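Local coordinates for protein pyrrolysyl-tRNA synthetase (Desulfitobacterium hafniense, PDB 3DSQ) that probably charges its cognate tRNA with pyrrolysine in an ATP-dependent reaction, as a homodimeric class II aminoacyl-tRNA synthetase, at residues 229-234 with 253-258; 207-212 with 221-226. All blocks are in the same frame, centred on the assembly; numbering follows the deposited sequence.

Contact 1: 229-234 with 253-258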
loop_
_atom_site.group_PDB
_atom_site.type_symbol
_atom_site.label_atom_id
_atom_site.label_comp_id
_atom_site.label_asym_id
_atom_site.label_seq_id
_atom_site.Cartn_x
_atom_site.Cartn_y
_atom_site.Cartn_z
ATOM N N GLU B 229 17.993 -10.737 11.111
ATOM C CA GLU B 229 16.682 -10.591 11.734
ATOM C C GLU B 229 15.600 -10.542 10.670
ATOM O O GLU B 229 15.672 -9.742 9.735
ATOM C CB GLU B 229 16.598 -9.312 12.568
ATOM C CG GLU B 229 15.225 -9.122 13.212
ATOM C CD GLU B 229 15.104 -7.821 13.979
ATOM O OE1 GLU B 229 15.319 -6.749 13.375
ATOM O OE2 GLU B 229 14.789 -7.870 15.188
ATOM N N LEU B 230 14.594 -11.393 10.822
ATOM C CA LEU B 230 13.489 -11.443 9.876
ATOM C C LEU B 230 12.205 -10.873 10.472
ATOM O O LEU B 230 11.285 -10.506 9.741
ATOM C CB LEU B 230 13.254 -12.889 9.426
ATOM C CG LEU B 230 14.146 -13.398 8.285
ATOM C CD1 LEU B 230 15.603 -13.013 8.523
ATOM C CD2 LEU B 230 13.993 -14.907 8.171
ATOM N N ALA B 231 12.148 -10.794 11.798
ATOM C CA ALA B 231 10.955 -10.288 12.463
ATOM C C ALA B 231 11.122 -10.151 13.968
ATOM O O ALA B 231 11.952 -10.823 14.584
ATOM C CB ALA B 231 9.772 -11.202 12.163
ATOM N N SER B 232 10.312 -9.275 14.553
ATOM C CA SER B 232 10.333 -9.044 15.990
ATOM C C SER B 232 8.923 -9.137 16.564
ATOM O O SER B 232 8.005 -8.476 16.088
ATOM C CB SER B 232 10.927 -7.672 16.292
ATOM O OG SER B 232 12.270 -7.614 15.852
ATOM N N GLY B 233 8.762 -9.977 17.582
ATOM C CA GLY B 233 7.466 -10.148 18.213
ATOM C C GLY B 233 7.478 -9.622 19.634
ATOM O O GLY B 233 8.513 -9.642 20.293
ATOM N N ALA B 234 6.334 -9.135 20.102
ATOM C CA ALA B 234 6.224 -8.607 21.458
ATOM C C ALA B 234 5.142 -9.387 22.198
ATOM O O ALA B 234 4.461 -10.225 21.608
ATOM C CB ALA B 234 5.901 -7.109 21.426
ATOM N N LEU B 253 3.540 -10.032 16.108
ATOM C CA LEU B 253 4.787 -10.258 15.407
ATOM C C LEU B 253 4.807 -9.337 14.199
ATOM O O LEU B 253 3.817 -9.244 13.471
ATOM C CB LEU B 253 4.864 -11.726 14.966
ATOM C CG LEU B 253 6.185 -12.308 14.462
ATOM C CD1 LEU B 253 7.255 -12.216 15.536
ATOM C CD2 LEU B 253 5.963 -13.775 14.066
ATOM N N GLY B 254 5.928 -8.648 13.999
ATOM C CA GLY B 254 6.044 -7.754 12.862
ATOM C C GLY B 254 7.191 -8.087 11.927
ATOM O O GLY B 254 8.297 -8.373 12.373
ATOM N N PHE B 255 6.926 -8.030 10.622
ATOM C CA PHE B 255 7.936 -8.325 9.607
ATOM C C PHE B 255 8.151 -7.172 8.620
ATOM O O PHE B 255 7.229 -6.424 8.303
ATOM C CB PHE B 255 7.538 -9.544 8.755
ATOM C CG PHE B 255 7.265 -10.806 9.534
ATOM C CD1 PHE B 255 6.187 -10.890 10.412
ATOM C CD2 PHE B 255 8.042 -11.946 9.319
ATOM C CE1 PHE B 255 5.877 -12.095 11.056
ATOM C CE2 PHE B 255 7.740 -13.156 9.961
ATOM C CZ PHE B 255 6.652 -13.225 10.828
ATOM N N GLY B 256 9.380 -7.053 8.130
ATOM C CA GLY B 256 9.690 -6.072 7.104
ATOM C C GLY B 256 9.694 -6.921 5.839
ATOM O O GLY B 256 10.557 -7.766 5.694
ATOM N N LEU B 257 8.734 -6.725 4.938
ATOM C CA LEU B 257 8.664 -7.559 3.737
ATOM C C LEU B 257 9.801 -7.395 2.730
ATOM O O LEU B 257 10.251 -8.389 2.144
ATOM C CB LEU B 257 7.310 -7.373 3.031
ATOM C CG LEU B 257 6.085 -7.721 3.883
ATOM C CD1 LEU B 257 4.857 -7.787 2.998
ATOM C CD2 LEU B 257 6.294 -9.061 4.601
ATOM N N GLU B 258 10.263 -6.163 2.510
ATOM C CA GLU B 258 11.362 -5.961 1.572
ATOM C C GLU B 258 12.588 -6.670 2.125
ATOM O O GLU B 258 13.340 -7.307 1.384
ATOM C CB GLU B 258 11.687 -4.469 1.364
ATOM C CG GLU B 258 10.607 -3.644 0.651
ATOM C CD GLU B 258 9.501 -3.197 1.587
ATOM O OE1 GLU B 258 9.625 -3.450 2.803
ATOM O OE2 GLU B 258 8.513 -2.590 1.115
#
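Ala231 sets its methyl over the ring of Phe255, where two neighbouring antiparallel strands of the class II synthetase core sheet meet; 253-258 runs from strand into helix within the Gly-Leu-Gly-Phe-Gly-Leu-Glu-Arg sequence of class II motif 3. Ala231 CB lies 3.5 Å from the ring centroid of Phe255 and 16° off the normal, a CH-pi contact displaced toward CD2. Phe255 CG stands anti to its own carbonyl carbon (chi1 -56°), which brings this ring face beneath the methyl. Farther along, Leu253 CD1 reaches to 3.4 Å from Gly233 N, filling the place that the glycine leaves by having no side chain. Leu175, Val198, Leu199 and Leu260 also pack on Phe255, while Met194 and Ala195 meet Leu253, so helix 187-201 backs this apolar side of the sheet. Replacing Phe255 by alanine would remove the ring, which would probably open a gap beside helix 187-201 and leave the Ala231 methyl without its aromatic partner. The strands are joined by two backbone hydrogen bonds between Ser232 and Gly254: Ser232 N donates to Gly254 O in the carbonyl plane, at 3.1 Å, whereas Gly254 N, 3.0 Å from Ser232 O, approaches from above the plane of that carbonyl.

Contact 2: 207-212 with 221-226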
loop_
_atom_site.group_PDB
_atom_site.type_symbol
_atom_site.label_atom_id
_atom_site.label_comp_id
_atom_site.label_asym_id
_atom_site.label_seq_id
_atom_site.Cartn_x
_atom_site.Cartn_y
_atom_site.Cartn_z
ATOM N N PHE B 207 15.351 -20.803 9.657
ATOM C CA PHE B 207 15.302 -19.681 10.590
ATOM C C PHE B 207 15.319 -20.156 12.037
ATOM O O PHE B 207 15.014 -21.314 12.325
ATOM C CB PHE B 207 14.040 -18.856 10.339
ATOM C CG PHE B 207 12.771 -19.604 10.616
ATOM C CD1 PHE B 207 12.190 -19.571 11.877
ATOM C CD2 PHE B 207 12.174 -20.372 9.624
ATOM C CE1 PHE B 207 11.031 -20.294 12.149
ATOM C CE2 PHE B 207 11.018 -21.099 9.884
ATOM C CZ PHE B 207 10.444 -21.059 11.151
ATOM N N GLU B 208 15.675 -19.252 12.942
ATOM C CA GLU B 208 15.724 -19.571 14.364
ATOM C C GLU B 208 14.943 -18.541 15.182
ATOM O O GLU B 208 14.798 -17.386 14.782
ATOM C CB GLU B 208 17.180 -19.622 14.846
ATOM C CG GLU B 208 17.902 -18.281 14.818
ATOM C CD GLU B 208 19.322 -18.369 15.355
ATOM O OE1 GLU B 208 19.503 -18.894 16.476
ATOM O OE2 GLU B 208 20.255 -17.909 14.657
ATOM N N LEU B 209 14.442 -18.970 16.333
ATOM C CA LEU B 209 13.677 -18.094 17.207
ATOM C C LEU B 209 14.540 -17.663 18.387
ATOM O O LEU B 209 15.020 -18.493 19.152
ATOM C CB LEU B 209 12.431 -18.832 17.697
ATOM C CG LEU B 209 11.626 -19.470 16.561
ATOM C CD1 LEU B 209 10.514 -20.331 17.130
ATOM C CD2 LEU B 209 11.062 -18.386 15.659
ATOM N N VAL B 210 14.740 -16.359 18.526
ATOM C CA VAL B 210 15.555 -15.830 19.608
ATOM C C VAL B 210 14.702 -15.106 20.638
ATOM O O VAL B 210 14.123 -14.062 20.350
ATOM C CB VAL B 210 16.619 -14.857 19.069
ATOM C CG1 VAL B 210 17.431 -14.281 20.215
ATOM C CG2 VAL B 210 17.523 -15.581 18.086
ATOM N N THR B 211 14.637 -15.661 21.844
ATOM C CA THR B 211 13.849 -15.061 22.916
ATOM C C THR B 211 14.719 -14.310 23.921
ATOM O O THR B 211 15.759 -14.803 24.354
ATOM C CB THR B 211 13.040 -16.125 23.676
ATOM O OG1 THR B 211 13.934 -16.961 24.420
ATOM C CG2 THR B 211 12.248 -16.981 22.703
ATOM N N GLU B 212 14.276 -13.109 24.277
ATOM C CA GLU B 212 14.975 -12.257 25.231
ATOM C C GLU B 212 13.904 -11.681 26.149
ATOM O O GLU B 212 12.717 -11.718 25.823
ATOM C CB GLU B 212 15.696 -11.118 24.504
ATOM C CG GLU B 212 16.611 -11.570 23.368
ATOM C CD GLU B 212 17.902 -12.202 23.856
ATOM O OE1 GLU B 212 17.835 -13.170 24.642
ATOM O OE2 GLU B 212 18.986 -11.730 23.448
ATOM N N VAL B 221 10.475 -12.063 21.182
ATOM C CA VAL B 221 10.897 -13.197 20.368
ATOM C C VAL B 221 11.331 -12.692 18.992
ATOM O O VAL B 221 10.496 -12.337 18.162
ATOM C CB VAL B 221 9.754 -14.222 20.190
ATOM C CG1 VAL B 221 10.173 -15.315 19.215
ATOM C CG2 VAL B 221 9.399 -14.835 21.529
ATOM N N ASP B 222 12.640 -12.656 18.760
ATOM C CA ASP B 222 13.188 -12.190 17.492
ATOM C C ASP B 222 13.488 -13.338 16.540
ATOM O O ASP B 222 14.371 -14.154 16.803
ATOM C CB ASP B 222 14.464 -11.387 17.746
ATOM C CG ASP B 222 14.197 -10.101 18.506
ATOM O OD1 ASP B 222 15.168 -9.436 18.923
ATOM O OD2 ASP B 222 13.011 -9.750 18.684
ATOM N N VAL B 223 12.748 -13.399 15.436
ATOM C CA VAL B 223 12.946 -14.447 14.440
ATOM C C VAL B 223 14.130 -14.078 13.551
ATOM O O VAL B 223 14.265 -12.927 13.129
ATOM C CB VAL B 223 11.694 -14.627 13.559
ATOM C CG1 VAL B 223 11.876 -15.827 12.648
ATOM C CG2 VAL B 223 10.461 -14.805 14.435
ATOM N N MET B 224 14.994 -15.053 13.269
ATOM C CA MET B 224 16.172 -14.788 12.450
ATOM C C MET B 224 16.725 -15.975 11.671
ATOM O O MET B 224 16.433 -17.132 11.958
ATOM C CB MET B 224 17.302 -14.248 13.325
ATOM C CG MET B 224 16.896 -13.164 14.303
ATOM S SD MET B 224 18.334 -12.347 14.964
ATOM C CE MET B 224 19.083 -13.689 15.865
ATOM N N LYS B 225 17.544 -15.656 10.678
ATOM C CA LYS B 225 18.210 -16.653 9.857
ATOM C C LYS B 225 19.670 -16.276 10.046
ATOM O O LYS B 225 20.123 -15.249 9.535
ATOM C CB LYS B 225 17.806 -16.507 8.387
ATOM C CG LYS B 225 18.358 -17.597 7.477
ATOM C CD LYS B 225 17.927 -17.374 6.037
ATOM C CE LYS B 225 18.537 -18.414 5.102
ATOM N NZ LYS B 225 18.120 -18.200 3.687
ATOM N N GLY B 226 20.403 -17.091 10.798
ATOM C CA GLY B 226 21.794 -16.770 11.059
ATOM C C GLY B 226 21.820 -15.455 11.818
ATOM O O GLY B 226 21.069 -15.281 12.778
#
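Val210 and Met224, which lose the most surface to each other's segments in this antiparallel beta hairpin, meet diagonally across its strands. The Met224 chain runs outward and then bends at its last torsion (chi3 -65°), turning the terminal methyl toward the Val210 side chain. There Met224 CE comes to 3.3 Å from Val210 CG2, closer than ordinary carbon contact, so the packing at this point is tight. Val210 CG2 also lies near Asp222 O, and the same carbonyl receives the backbone N-H of Val210 at 2.8 Å, with the donor well above the carbonyl plane. Asp222 N returns a bond to Val210 O, completing the ring of that pair. Glu208 pairs in the same way with Met224: Met224 N donates to Glu208 O at 2.8 Å, nearly in line with the carbonyl bond. Glu208 CG sits between its own N and carbonyl carbon (chi1 67°), which lays the CG methylene against Met224 O at 3.4 Å and sends the extended chain on toward Gly226. The face carrying Leu209, Thr211, Val221 and Val223 is largely apolar: Leu209 CD2 lies alongside Val223 CG2 at 3.8 Å, and Thr211 CG2 alongside Val221 CG2. Helix 187-201 packs on this face, through Leu199 against Phe207 and Val223 and Leu191 against Val221, while strand 228-236 flanks 219-225 and leaves 208-213 as the outermost strand within the chain.

Overall arrangement
Contacts 1 and 2 are strand pairings in one sheet, separated by the pairing of 228-236 with 219-225, with their centres 10 Å apart. The seam between them contains a classic beta bulge in which Leu230 and Ala231 both face Val223: Leu230 N probably donates to Val223 O, and Val223 N to Ala231 O, each at 2.8 Å. The centre of contact 1 is about 7 Å from the centre of the chain, that of contact 2 about 15 Å. Contact 1 includes part of motif 3, which in class II synthetases helps form the ATP site; contact 2 lies farther out. The sodium ion at Ser163, Gln164 and Gln167 is about 9 Å from Gly256 and about 13 Å from the Met224 side chain.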